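Local structure of fatty acid synthase 1, isoform A (Drosophila melanogaster, 6FN6) at residues A[319-324]-A[356-361]; A[367-372]-A[391-396]; A[287-292]-A[554-559]; A[405-410]-A[432-437]. The protein forms the dehydratase, enoylreductase and ketoreductase region of a multifunctional synthase that probably builds long-chain saturated fatty acids from acetyl-CoA and malonyl-CoA using NADPH. All blocks are in the same frame, centred on the assembly; numbering follows the deposited sequence.

Contact 1 of 4, residues A[319-324]-A[356-361]; sequences VANRLL and SGVRVV
In the methyltransferase-like alpha/beta domain, the start of helix 320-329 meets the turn leading into edge strand 359-362, with A320, N321 and L324 facing S356, G357 and V358. One hydrogen bond crosses: S356 OG donates to N321 OD1 at 2.7 Å. The hydroxyl sits well above the carbonyl plane of the amide, 68° out of it, and so does not use an in-plane lone pair. The other end of the amide, ND2, donates to L353 O at the end of helix 346-353; partners at both ends fix its rotation. Beside this polar link the packing is aliphatic. L324 has CG anti to the backbone N (chi1 180°), which carries CD2 against the turn, 3.6 Å from V358 CG2 and 3.8 Å from G357 O; the L324 and V358 side chains lie alongside, running opposite ways. The second branch of V358 serves a different neighbour, CG1 lying 4.0 Å from A320 CB. V358 also touches V339 and L353 and is thereby enclosed by two helices and the sheet. Such layering, with consecutive helices side by side on one face of parallel strands, is typical of Rossmann-like folds and, with this strand order, consistent with that of class I methyltransferases.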
loop_
_atom_site.group_PDB
_atom_site.type_symbol
_atom_site.label_atom_id
_atom_site.label_comp_id
_atom_site.label_asym_id
_atom_site.label_seq_id
_atom_site.Cartn_x
_atom_site.Cartn_y
_atom_site.Cartn_z
ATOM N N VAL A 319 16.480 1.840 66.564
ATOM C CA VAL A 319 17.153 2.655 65.554
ATOM C C VAL A 319 18.273 1.905 64.833
ATOM O O VAL A 319 18.907 2.458 63.933
ATOM C CB VAL A 319 17.715 3.949 66.185
ATOM C CG1 VAL A 319 16.606 4.747 66.859
ATOM C CG2 VAL A 319 18.835 3.634 67.182
ATOM N N ALA A 320 18.520 0.662 65.236
ATOM C CA ALA A 320 19.630 -0.130 64.706
ATOM C C ALA A 320 19.808 0.013 63.192
ATOM O O ALA A 320 20.921 0.241 62.712
ATOM C CB ALA A 320 19.434 -1.595 65.061
ATOM N N ASN A 321 18.715 -0.120 62.445
ATOM C CA ASN A 321 18.776 -0.040 60.988
ATOM C C ASN A 321 19.356 1.296 60.546
ATOM O O ASN A 321 20.224 1.348 59.676
ATOM C CB ASN A 321 17.387 -0.235 60.375
ATOM C CG ASN A 321 16.952 -1.687 60.364
ATOM O OD1 ASN A 321 17.747 -2.588 60.635
ATOM N ND2 ASN A 321 15.685 -1.924 60.039
ATOM N N ARG A 322 18.864 2.377 61.143
ATOM C CA ARG A 322 19.326 3.715 60.797
ATOM C C ARG A 322 20.817 3.873 61.074
ATOM O O ARG A 322 21.540 4.475 60.283
ATOM C CB ARG A 322 18.532 4.772 61.568
ATOM C CG ARG A 322 18.897 6.211 61.218
ATOM C CD ARG A 322 18.555 6.563 59.776
ATOM N NE ARG A 322 17.121 6.478 59.512
ATOM C CZ ARG A 322 16.576 6.584 58.304
ATOM N NH1 ARG A 322 17.341 6.777 57.237
ATOM N NH2 ARG A 322 15.261 6.494 58.161
ATOM N N LEU A 323 21.274 3.334 62.199
ATOM C CA LEU A 323 22.683 3.426 62.559
ATOM C C LEU A 323 23.547 2.710 61.528
ATOM O O LEU A 323 24.507 3.278 61.014
ATOM C CB LEU A 323 22.930 2.844 63.950
ATOM C CG LEU A 323 22.163 3.482 65.110
ATOM C CD1 LEU A 323 22.564 2.830 66.422
ATOM C CD2 LEU A 323 22.388 4.989 65.165
ATOM N N LEU A 324 23.203 1.462 61.227
ATOM C CA LEU A 324 23.955 0.695 60.244
ATOM C C LEU A 324 23.912 1.390 58.887
ATOM O O LEU A 324 24.867 1.328 58.112
ATOM C CB LEU A 324 23.401 -0.726 60.130
ATOM C CG LEU A 324 24.099 -1.642 59.120
ATOM C CD1 LEU A 324 25.589 -1.774 59.420
ATOM C CD2 LEU A 324 23.435 -3.012 59.092
ATOM N N SER A 356 17.648 -5.697 56.576
ATOM C CA SER A 356 18.665 -4.688 56.854
ATOM C C SER A 356 20.044 -5.309 57.057
ATOM O O SER A 356 21.060 -4.721 56.688
ATOM C CB SER A 356 18.279 -3.882 58.094
ATOM O OG SER A 356 19.327 -3.016 58.486
ATOM N N GLY A 357 20.070 -6.499 57.643
ATOM C CA GLY A 357 21.314 -7.189 57.923
ATOM C C GLY A 357 21.879 -6.848 59.289
ATOM O O GLY A 357 23.093 -6.816 59.485
ATOM N N VAL A 358 20.984 -6.594 60.237
ATOM C CA VAL A 358 21.371 -6.354 61.617
ATOM C C VAL A 358 21.148 -7.657 62.366
ATOM O O VAL A 358 20.032 -8.172 62.412
ATOM C CB VAL A 358 20.573 -5.188 62.239
ATOM C CG1 VAL A 358 20.860 -5.062 63.729
ATOM C CG2 VAL A 358 20.900 -3.886 61.531
ATOM N N ARG A 359 22.212 -8.192 62.951
ATOM C CA ARG A 359 22.113 -9.446 63.683
ATOM C C ARG A 359 21.461 -9.218 65.042
ATOM O O ARG A 359 21.223 -8.079 65.439
ATOM C CB ARG A 359 23.494 -10.088 63.835
ATOM C CG ARG A 359 24.531 -9.224 64.524
ATOM C CD ARG A 359 25.934 -9.627 64.099
ATOM N NE ARG A 359 26.949 -9.097 65.003
ATOM C CZ ARG A 359 27.309 -9.676 66.142
ATOM N NH1 ARG A 359 26.736 -10.810 66.530
ATOM N NH2 ARG A 359 28.244 -9.121 66.900
ATOM N N VAL A 360 21.165 -10.308 65.742
ATOM C CA VAL A 360 20.559 -10.237 67.066
ATOM C C VAL A 360 21.283 -11.155 68.045
ATOM O O VAL A 360 21.466 -12.342 67.777
ATOM C CB VAL A 360 19.056 -10.589 67.002
ATOM C CG1 VAL A 360 18.423 -10.526 68.388
ATOM C CG2 VAL A 360 18.328 -9.664 66.038
ATOM N N VAL A 361 21.693 -10.593 69.178
ATOM C CA VAL A 361 22.372 -11.359 70.215
ATOM C C VAL A 361 21.447 -11.474 71.422
ATOM O O VAL A 361 20.703 -10.544 71.736
ATOM C CB VAL A 361 23.718 -10.715 70.595
ATOM C CG1 VAL A 361 24.398 -11.498 71.715
ATOM C CG2 VAL A 361 24.626 -10.622 69.379
#

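Contact 2 of 4, residues A[367-372]-A[391-396]; sequences KEPVEQ and LENSIA
N393 of helix 389-395 fits its side chain against the peptide units of K367, E368 and P369, and it carries most of this surface contact. Its polar approaches are close but are not bonds. As modelled, N393 ND2 lies 3.0 Å from K367 N and equally 3.0 Å from E368 N, in each case donor facing donor, and its angle to E368 O is poor. The partner of the amide is V365 O, just before the loop segment, which accepts from ND2.

The remaining contacts are van der Waals in kind. CG anti to the carbonyl carbon (chi1 -68°) swings the N393 amide along the K367-E368 backbone, where N393 OD1 lies 3.5 Å from E368 C. The proline ring only brushes the amide, P369 CD being 4.3 Å from N393 OD1. Further along, A396 aims its CB at the loop but stays loosely apart.

A neighbouring hydroxyl supplies a bridge: S397 OG is hydrogen-bonded to N393 O and weakly to V370 N. Charge is handled farther along the loop, where the E371 carboxylate forms salt bridges with R359 and K305.

The loop runs from strand 359-362 to strand 374-380, and V370 and S394 together pack on strand 303-309, against L309, on the sheet face turned away from helix 320-329.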
loop_
_atom_site.group_PDB
_atom_site.type_symbol
_atom_site.label_atom_id
_atom_site.label_comp_id
_atom_site.label_asym_id
_atom_site.label_seq_id
_atom_site.Cartn_x
_atom_site.Cartn_y
_atom_site.Cartn_z
ATOM N N LYS A 367 24.306 -7.812 84.968
ATOM C CA LYS A 367 25.350 -8.744 85.427
ATOM C C LYS A 367 26.354 -9.246 84.380
ATOM O O LYS A 367 27.344 -9.871 84.762
ATOM C CB LYS A 367 24.732 -9.960 86.133
ATOM C CG LYS A 367 24.808 -9.867 87.656
ATOM C CD LYS A 367 25.498 -11.101 88.235
ATOM C CE LYS A 367 25.963 -10.868 89.665
ATOM N NZ LYS A 367 26.670 -12.057 90.213
ATOM N N GLU A 368 26.138 -9.007 83.089
ATOM C CA GLU A 368 27.103 -9.504 82.107
ATOM C C GLU A 368 27.225 -8.573 80.900
ATOM O O GLU A 368 26.292 -7.836 80.581
ATOM C CB GLU A 368 26.714 -10.913 81.631
ATOM C CG GLU A 368 25.524 -10.955 80.681
ATOM C CD GLU A 368 25.110 -12.372 80.322
ATOM O OE1 GLU A 368 25.819 -13.320 80.720
ATOM O OE2 GLU A 368 24.080 -12.538 79.633
ATOM N N PRO A 369 28.390 -8.610 80.225
ATOM C CA PRO A 369 28.643 -7.826 79.010
ATOM C C PRO A 369 27.904 -8.339 77.781
ATOM O O PRO A 369 27.879 -9.546 77.536
ATOM C CB PRO A 369 30.155 -7.957 78.823
ATOM C CG PRO A 369 30.495 -9.258 79.436
ATOM C CD PRO A 369 29.568 -9.416 80.603
ATOM N N VAL A 370 27.312 -7.427 77.017
ATOM C CA VAL A 370 26.529 -7.809 75.850
ATOM C C VAL A 370 27.456 -8.278 74.728
ATOM O O VAL A 370 27.143 -9.228 74.012
ATOM C CB VAL A 370 25.629 -6.645 75.383
ATOM C CG1 VAL A 370 24.639 -6.274 76.477
ATOM C CG2 VAL A 370 26.465 -5.428 74.988
ATOM N N GLU A 371 28.594 -7.606 74.578
ATOM C CA GLU A 371 29.569 -7.959 73.550
ATOM C C GLU A 371 30.917 -7.310 73.851
ATOM O O GLU A 371 30.991 -6.374 74.641
ATOM C CB GLU A 371 29.073 -7.550 72.164
ATOM C CG GLU A 371 29.904 -8.135 71.032
ATOM C CD GLU A 371 29.075 -8.529 69.829
ATOM O OE1 GLU A 371 27.930 -8.049 69.703
ATOM O OE2 GLU A 371 29.573 -9.325 69.005
ATOM N N GLN A 372 31.977 -7.811 73.223
ATOM C CA GLN A 372 33.327 -7.315 73.483
ATOM C C GLN A 372 33.838 -6.381 72.383
ATOM O O GLN A 372 33.577 -6.587 71.197
ATOM C CB GLN A 372 34.295 -8.491 73.667
ATOM C CG GLN A 372 34.298 -9.510 72.537
ATOM C CD GLN A 372 35.315 -10.615 72.763
ATOM O OE1 GLN A 372 35.572 -11.013 73.900
ATOM N NE2 GLN A 372 35.898 -11.116 71.679
ATOM N N LEU A 391 24.482 0.193 82.956
ATOM C CA LEU A 391 25.579 1.059 82.541
ATOM C C LEU A 391 26.920 0.339 82.612
ATOM O O LEU A 391 27.713 0.394 81.673
ATOM C CB LEU A 391 25.618 2.316 83.414
ATOM C CG LEU A 391 26.794 3.271 83.196
ATOM C CD1 LEU A 391 26.794 3.815 81.781
ATOM C CD2 LEU A 391 26.754 4.406 84.210
ATOM N N GLU A 392 27.167 -0.332 83.735
ATOM C CA GLU A 392 28.440 -1.007 83.970
ATOM C C GLU A 392 28.810 -1.954 82.833
ATOM O O GLU A 392 29.923 -1.898 82.307
ATOM C CB GLU A 392 28.393 -1.780 85.290
ATOM C CG GLU A 392 28.921 -0.997 86.479
ATOM C CD GLU A 392 28.737 -1.731 87.791
ATOM O OE1 GLU A 392 28.547 -2.964 87.762
ATOM O OE2 GLU A 392 28.791 -1.076 88.853
ATOM N N ASN A 393 27.874 -2.814 82.450
ATOM C CA ASN A 393 28.146 -3.829 81.440
ATOM C C ASN A 393 28.206 -3.212 80.050
ATOM O O ASN A 393 28.784 -3.791 79.132
ATOM C CB ASN A 393 27.088 -4.930 81.492
ATOM C CG ASN A 393 27.179 -5.759 82.758
ATOM O OD1 ASN A 393 28.263 -6.180 83.160
ATOM N ND2 ASN A 393 26.039 -5.992 83.397
ATOM N N SER A 394 27.619 -2.031 79.900
ATOM C CA SER A 394 27.724 -1.290 78.652
ATOM C C SER A 394 29.146 -0.755 78.509
ATOM O O SER A 394 29.702 -0.722 77.412
ATOM C CB SER A 394 26.713 -0.142 78.608
ATOM O OG SER A 394 25.387 -0.620 78.742
ATOM N N ILE A 395 29.732 -0.351 79.632
ATOM C CA ILE A 395 31.088 0.180 79.650
ATOM C C ILE A 395 32.086 -0.941 79.377
ATOM O O ILE A 395 33.098 -0.736 78.707
ATOM C CB ILE A 395 31.386 0.870 80.995
ATOM C CG1 ILE A 395 30.485 2.096 81.171
ATOM C CG2 ILE A 395 32.860 1.273 81.085
ATOM C CD1 ILE A 395 30.450 2.635 82.584
ATOM N N ALA A 396 31.802 -2.122 79.914
ATOM C CA ALA A 396 32.660 -3.285 79.717
ATOM C C ALA A 396 32.576 -3.809 78.286
ATOM O O ALA A 396 33.413 -4.605 77.862
ATOM C CB ALA A 396 32.291 -4.382 80.702
#

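Contact 3 of 4, residues A[287-292]-A[554-559]; sequences LDVAIQ and RHLKLE
The Q292 amide is held at both its polar atoms, and here the contact is tight. OE1 accepts two N-H groups: R554 NE at 2.8 Å, met in the guanidinium plane, and H555 N at 3.2 Å, which lies in the carbonyl plane on a lone pair. NE2 donates to H555 O at 2.8 Å and, within its own helix, to D288 OD1 at 2.8 Å. An extended chain beyond CG (chi2 -180°) delivers the amide to the strand, where it pairs with both backbone polar atoms of H555. It also stacks on the imidazole, the planes 17° apart, with OE1 over the ring centre.

This places helix 279-296, which packs on the sheet of the methyltransferase-like domain, against strand 549-557 of the pseudo-ketoreductase; their axes approach to 8.7 Å and run roughly antiparallel, at 144°. R554 NH1 continues to E296 in a salt bridge.

Beside this polar cluster the packing is plainer: V289 CG1 lies 3.8 Å from R554 CD and V289 CG2 4.2 Å from L556 CD1. On the solvent side comes the exposed K557, whose chain bends at its end to bring NZ to D288 OD2 in a salt bridge, modelled implausibly short.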
loop_
_atom_site.group_PDB
_atom_site.type_symbol
_atom_site.label_atom_id
_atom_site.label_comp_id
_atom_site.label_asym_id
_atom_site.label_seq_id
_atom_site.Cartn_x
_atom_site.Cartn_y
_atom_site.Cartn_z
ATOM N N LEU A 287 21.401 11.474 65.781
ATOM C CA LEU A 287 22.054 10.179 65.620
ATOM C C LEU A 287 23.106 10.231 64.517
ATOM O O LEU A 287 24.167 9.618 64.630
ATOM C CB LEU A 287 21.028 9.086 65.307
ATOM C CG LEU A 287 20.037 8.738 66.419
ATOM C CD1 LEU A 287 18.829 8.022 65.848
ATOM C CD2 LEU A 287 20.709 7.884 67.481
ATOM N N ASP A 288 22.798 10.951 63.446
ATOM C CA ASP A 288 23.726 11.097 62.333
ATOM C C ASP A 288 24.999 11.809 62.781
ATOM O O ASP A 288 26.104 11.424 62.401
ATOM C CB ASP A 288 23.067 11.858 61.186
ATOM C CG ASP A 288 23.761 11.627 59.859
ATOM O OD1 ASP A 288 24.991 11.409 59.854
ATOM O OD2 ASP A 288 23.071 11.652 58.820
ATOM N N VAL A 289 24.838 12.850 63.589
ATOM C CA VAL A 289 25.979 13.596 64.097
ATOM C C VAL A 289 26.808 12.701 65.010
ATOM O O VAL A 289 28.037 12.723 64.969
ATOM C CB VAL A 289 25.531 14.871 64.839
ATOM C CG1 VAL A 289 26.711 15.519 65.553
ATOM C CG2 VAL A 289 24.892 15.853 63.877
ATOM N N ALA A 290 26.127 11.912 65.833
ATOM C CA ALA A 290 26.802 11.068 66.811
ATOM C C ALA A 290 27.718 10.059 66.131
ATOM O O ALA A 290 28.886 9.926 66.493
ATOM C CB ALA A 290 25.783 10.352 67.679
ATOM N N ILE A 291 27.183 9.346 65.146
ATOM C CA ILE A 291 27.950 8.329 64.439
ATOM C C ILE A 291 29.114 8.983 63.703
ATOM O O ILE A 291 30.205 8.418 63.617
ATOM C CB ILE A 291 27.052 7.529 63.476
ATOM C CG1 ILE A 291 26.016 6.714 64.258
ATOM C CG2 ILE A 291 27.886 6.616 62.576
ATOM C CD1 ILE A 291 26.597 5.622 65.138
ATOM N N GLN A 292 28.879 10.176 63.171
ATOM C CA GLN A 292 29.926 10.911 62.475
ATOM C C GLN A 292 31.122 11.172 63.383
ATOM O O GLN A 292 32.268 10.992 62.974
ATOM C CB GLN A 292 29.387 12.233 61.933
ATOM C CG GLN A 292 28.681 12.099 60.602
ATOM C CD GLN A 292 28.167 13.422 60.083
ATOM O OE1 GLN A 292 28.876 14.427 60.111
ATOM N NE2 GLN A 292 26.925 13.432 59.613
ATOM N N ARG A 554 29.816 19.139 60.872
ATOM C CA ARG A 554 29.130 17.908 60.501
ATOM C C ARG A 554 28.261 18.120 59.261
ATOM O O ARG A 554 27.760 19.220 59.022
ATOM C CB ARG A 554 28.277 17.406 61.667
ATOM C CG ARG A 554 29.054 17.175 62.959
ATOM C CD ARG A 554 29.613 15.759 63.059
ATOM N NE ARG A 554 30.586 15.442 62.014
ATOM C CZ ARG A 554 31.906 15.567 62.140
ATOM N NH1 ARG A 554 32.446 16.015 63.269
ATOM N NH2 ARG A 554 32.697 15.241 61.126
ATOM N N HIS A 555 28.097 17.066 58.470
ATOM C CA HIS A 555 27.298 17.138 57.249
ATOM C C HIS A 555 25.916 16.528 57.461
ATOM O O HIS A 555 25.792 15.372 57.864
ATOM C CB HIS A 555 28.015 16.439 56.091
ATOM C CG HIS A 555 28.481 15.054 56.413
ATOM N ND1 HIS A 555 27.615 13.996 56.586
ATOM C CD2 HIS A 555 29.726 14.551 56.578
ATOM C CE1 HIS A 555 28.307 12.903 56.852
ATOM N NE2 HIS A 555 29.591 13.212 56.852
ATOM N N LEU A 556 24.883 17.321 57.195
ATOM C CA LEU A 556 23.501 16.902 57.414
ATOM C C LEU A 556 22.778 16.604 56.099
ATOM O O LEU A 556 22.923 17.334 55.115
ATOM C CB LEU A 556 22.747 17.980 58.190
ATOM C CG LEU A 556 22.845 17.927 59.717
ATOM C CD1 LEU A 556 24.289 17.835 60.185
ATOM C CD2 LEU A 556 22.175 19.148 60.325
ATOM N N LYS A 557 21.994 15.529 56.100
ATOM C CA LYS A 557 21.216 15.128 54.930
ATOM C C LYS A 557 20.098 16.131 54.655
ATOM O O LYS A 557 19.332 16.474 55.556
ATOM C CB LYS A 557 20.616 13.732 55.126
ATOM C CG LYS A 557 21.623 12.586 55.128
ATOM C CD LYS A 557 20.999 11.314 55.701
ATOM C CE LYS A 557 22.015 10.196 55.908
ATOM N NZ LYS A 557 23.169 10.611 56.749
ATOM N N LEU A 558 20.009 16.606 53.416
ATOM C CA LEU A 558 18.981 17.578 53.045
ATOM C C LEU A 558 17.649 16.878 52.749
ATOM O O LEU A 558 17.618 15.784 52.183
ATOM C CB LEU A 558 19.438 18.404 51.841
ATOM C CG LEU A 558 20.632 19.330 52.109
ATOM C CD1 LEU A 558 21.191 19.895 50.814
ATOM C CD2 LEU A 558 20.256 20.460 53.061
ATOM N N GLU A 559 16.554 17.530 53.130
ATOM C CA GLU A 559 15.213 16.950 53.037
ATOM C C GLU A 559 14.572 17.029 51.652
ATOM O O GLU A 559 13.717 16.210 51.319
ATOM C CB GLU A 559 14.292 17.651 54.047
ATOM C CG GLU A 559 12.850 17.132 54.100
ATOM C CD GLU A 559 12.738 15.709 54.618
ATOM O OE1 GLU A 559 13.784 15.060 54.831
ATOM O OE2 GLU A 559 11.596 15.238 54.812
#

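Contact 4 of 4, residues A[405-410]-A[432-437]; sequences ILEETL and QSLGAT
E407, near the end of strand 402-409, is the first residue here to meet the other segment, and it does so through carbon atoms. Its side chain is extended, with CG anti to the backbone N (chi1 170°), and crosses L434 at about a right angle, so that L434 CD1 lies 3.8 Å from E407 CD and 3.9 Å from E407 CG. The carboxylate itself turns to R283 of helix 279-296, with which it forms a salt bridge; L434 leans on A286 of the same helix.

E408 points away from the turn, and its carboxylate is held by L383 N and S384 OG. At T409, the N-cap of the following helix, the backbone comes close: T409 CA makes a C-H...O contact with T437 O at 3.1 Å.

The same carbonyl accepts the one hydrogen bond between the segments, from L410 N to T437 O at 2.8 Å. The N-H arrives from above the carbonyl plane, 77° out of it. Because L410 opens helix 410-423, its N-H has no carbonyl of a preceding helical turn to bond, and T437 supplies an acceptor instead. L410 CB lies beside the same peptide.

Residues 434-437 form the turn between strands 426-433 and 438-445, steadied by D274, whose OD1 bonds S433 OG and G435 N. Strand 438-445 runs antiparallel between 402-409 and 426-433, as the reversed strand does in the C-terminal hairpin of class I methyltransferase sheets.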
loop_
_atom_site.group_PDB
_atom_site.type_symbol
_atom_site.label_atom_id
_atom_site.label_comp_id
_atom_site.label_asym_id
_atom_site.label_seq_id
_atom_site.Cartn_x
_atom_site.Cartn_y
_atom_site.Cartn_z
ATOM N N ILE A 405 26.247 6.122 73.244
ATOM C CA ILE A 405 25.172 6.965 72.743
ATOM C C ILE A 405 23.960 6.736 73.636
ATOM O O ILE A 405 23.296 5.705 73.542
ATOM C CB ILE A 405 24.842 6.672 71.266
ATOM C CG1 ILE A 405 26.120 6.655 70.421
ATOM C CG2 ILE A 405 23.874 7.717 70.734
ATOM C CD1 ILE A 405 25.900 6.231 68.983
ATOM N N LEU A 406 23.684 7.695 74.512
ATOM C CA LEU A 406 22.618 7.539 75.493
ATOM C C LEU A 406 21.531 8.593 75.310
ATOM O O LEU A 406 21.776 9.788 75.473
ATOM C CB LEU A 406 23.189 7.621 76.911
ATOM C CG LEU A 406 24.365 6.686 77.210
ATOM C CD1 LEU A 406 24.938 6.971 78.587
ATOM C CD2 LEU A 406 23.951 5.227 77.097
ATOM N N GLU A 407 20.330 8.143 74.960
ATOM C CA GLU A 407 19.173 9.026 74.909
ATOM C C GLU A 407 18.542 9.044 76.292
ATOM O O GLU A 407 18.182 7.998 76.834
ATOM C CB GLU A 407 18.168 8.570 73.845
ATOM C CG GLU A 407 16.826 9.295 73.898
ATOM C CD GLU A 407 15.926 8.978 72.710
ATOM O OE1 GLU A 407 16.444 8.540 71.661
ATOM O OE2 GLU A 407 14.695 9.167 72.829
ATOM N N GLU A 408 18.414 10.235 76.862
ATOM C CA GLU A 408 17.918 10.378 78.224
ATOM C C GLU A 408 16.833 11.440 78.303
ATOM O O GLU A 408 16.681 12.253 77.392
ATOM C CB GLU A 408 19.067 10.749 79.171
ATOM C CG GLU A 408 20.211 9.749 79.202
ATOM C CD GLU A 408 19.852 8.467 79.921
ATOM O OE1 GLU A 408 18.987 8.510 80.820
ATOM O OE2 GLU A 408 20.435 7.416 79.586
ATOM N N THR A 409 16.069 11.416 79.389
ATOM C CA THR A 409 15.139 12.499 79.676
ATOM C C THR A 409 15.926 13.629 80.329
ATOM O O THR A 409 16.750 13.392 81.211
ATOM C CB THR A 409 13.991 12.050 80.598
ATOM O OG1 THR A 409 14.514 11.686 81.881
ATOM C CG2 THR A 409 13.259 10.861 79.997
ATOM N N LEU A 410 15.670 14.856 79.890
ATOM C CA LEU A 410 16.449 16.009 80.329
ATOM C C LEU A 410 16.422 16.225 81.846
ATOM O O LEU A 410 17.475 16.397 82.460
ATOM C CB LEU A 410 15.959 17.275 79.624
ATOM C CG LEU A 410 16.767 18.552 79.877
ATOM C CD1 LEU A 410 18.254 18.350 79.607
ATOM C CD2 LEU A 410 16.231 19.688 79.027
ATOM N N GLN A 432 23.174 16.814 72.736
ATOM C CA GLN A 432 22.249 17.340 71.744
ATOM C C GLN A 432 20.815 17.192 72.231
ATOM O O GLN A 432 20.382 16.104 72.614
ATOM C CB GLN A 432 22.431 16.630 70.398
ATOM C CG GLN A 432 21.390 17.002 69.340
ATOM C CD GLN A 432 21.354 18.488 69.045
ATOM O OE1 GLN A 432 22.328 19.056 68.547
ATOM N NE2 GLN A 432 20.227 19.127 69.348
ATOM N N SER A 433 20.088 18.300 72.225
ATOM C CA SER A 433 18.704 18.307 72.668
ATOM C C SER A 433 17.846 17.510 71.698
ATOM O O SER A 433 18.099 17.505 70.492
ATOM C CB SER A 433 18.176 19.738 72.781
ATOM O OG SER A 433 18.185 20.379 71.517
ATOM N N LEU A 434 16.845 16.825 72.238
ATOM C CA LEU A 434 15.843 16.145 71.431
ATOM C C LEU A 434 14.505 16.758 71.806
ATOM O O LEU A 434 13.650 16.115 72.416
ATOM C CB LEU A 434 15.859 14.636 71.684
ATOM C CG LEU A 434 17.164 13.927 71.309
ATOM C CD1 LEU A 434 17.144 12.469 71.740
ATOM C CD2 LEU A 434 17.416 14.036 69.812
ATOM N N GLY A 435 14.344 18.025 71.437
ATOM C CA GLY A 435 13.239 18.821 71.924
ATOM C C GLY A 435 13.587 19.223 73.337
ATOM O O GLY A 435 14.761 19.370 73.673
ATOM N N ALA A 436 12.572 19.408 74.168
ATOM C CA ALA A 436 12.798 19.610 75.588
ATOM C C ALA A 436 12.431 18.307 76.277
ATOM O O ALA A 436 11.795 17.444 75.675
ATOM C CB ALA A 436 11.981 20.769 76.117
ATOM N N THR A 437 12.844 18.152 77.528
ATOM C CA THR A 437 12.594 16.925 78.287
ATOM C C THR A 437 13.405 15.726 77.792
ATOM O O THR A 437 13.331 14.652 78.388
ATOM C CB THR A 437 11.093 16.522 78.281
ATOM O OG1 THR A 437 10.580 16.505 76.943
ATOM C CG2 THR A 437 10.277 17.486 79.134
#

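All four contacts lie in or beside the domain built on the mixed sheet that includes strands 303-309, 402-409 and 438-445, whose strand order is consistent with the pseudo-methyltransferase domain of the mammalian synthase. Contacts 1, 2 and 4 follow one another along the chain, and all three fall within the long excursion that contact 3 closes. Contacts 1 and 2 have centres about 19 Å apart and touch near the sheet edge. Helix 279-296 links contact 3 to both contact 1, where L287 packs on V319 and L323, and contact 4, whose centre is about 16 Å from that of contact 3, through I291 and I405. Contact 3 thus ties this domain to the pseudo-ketoreductase.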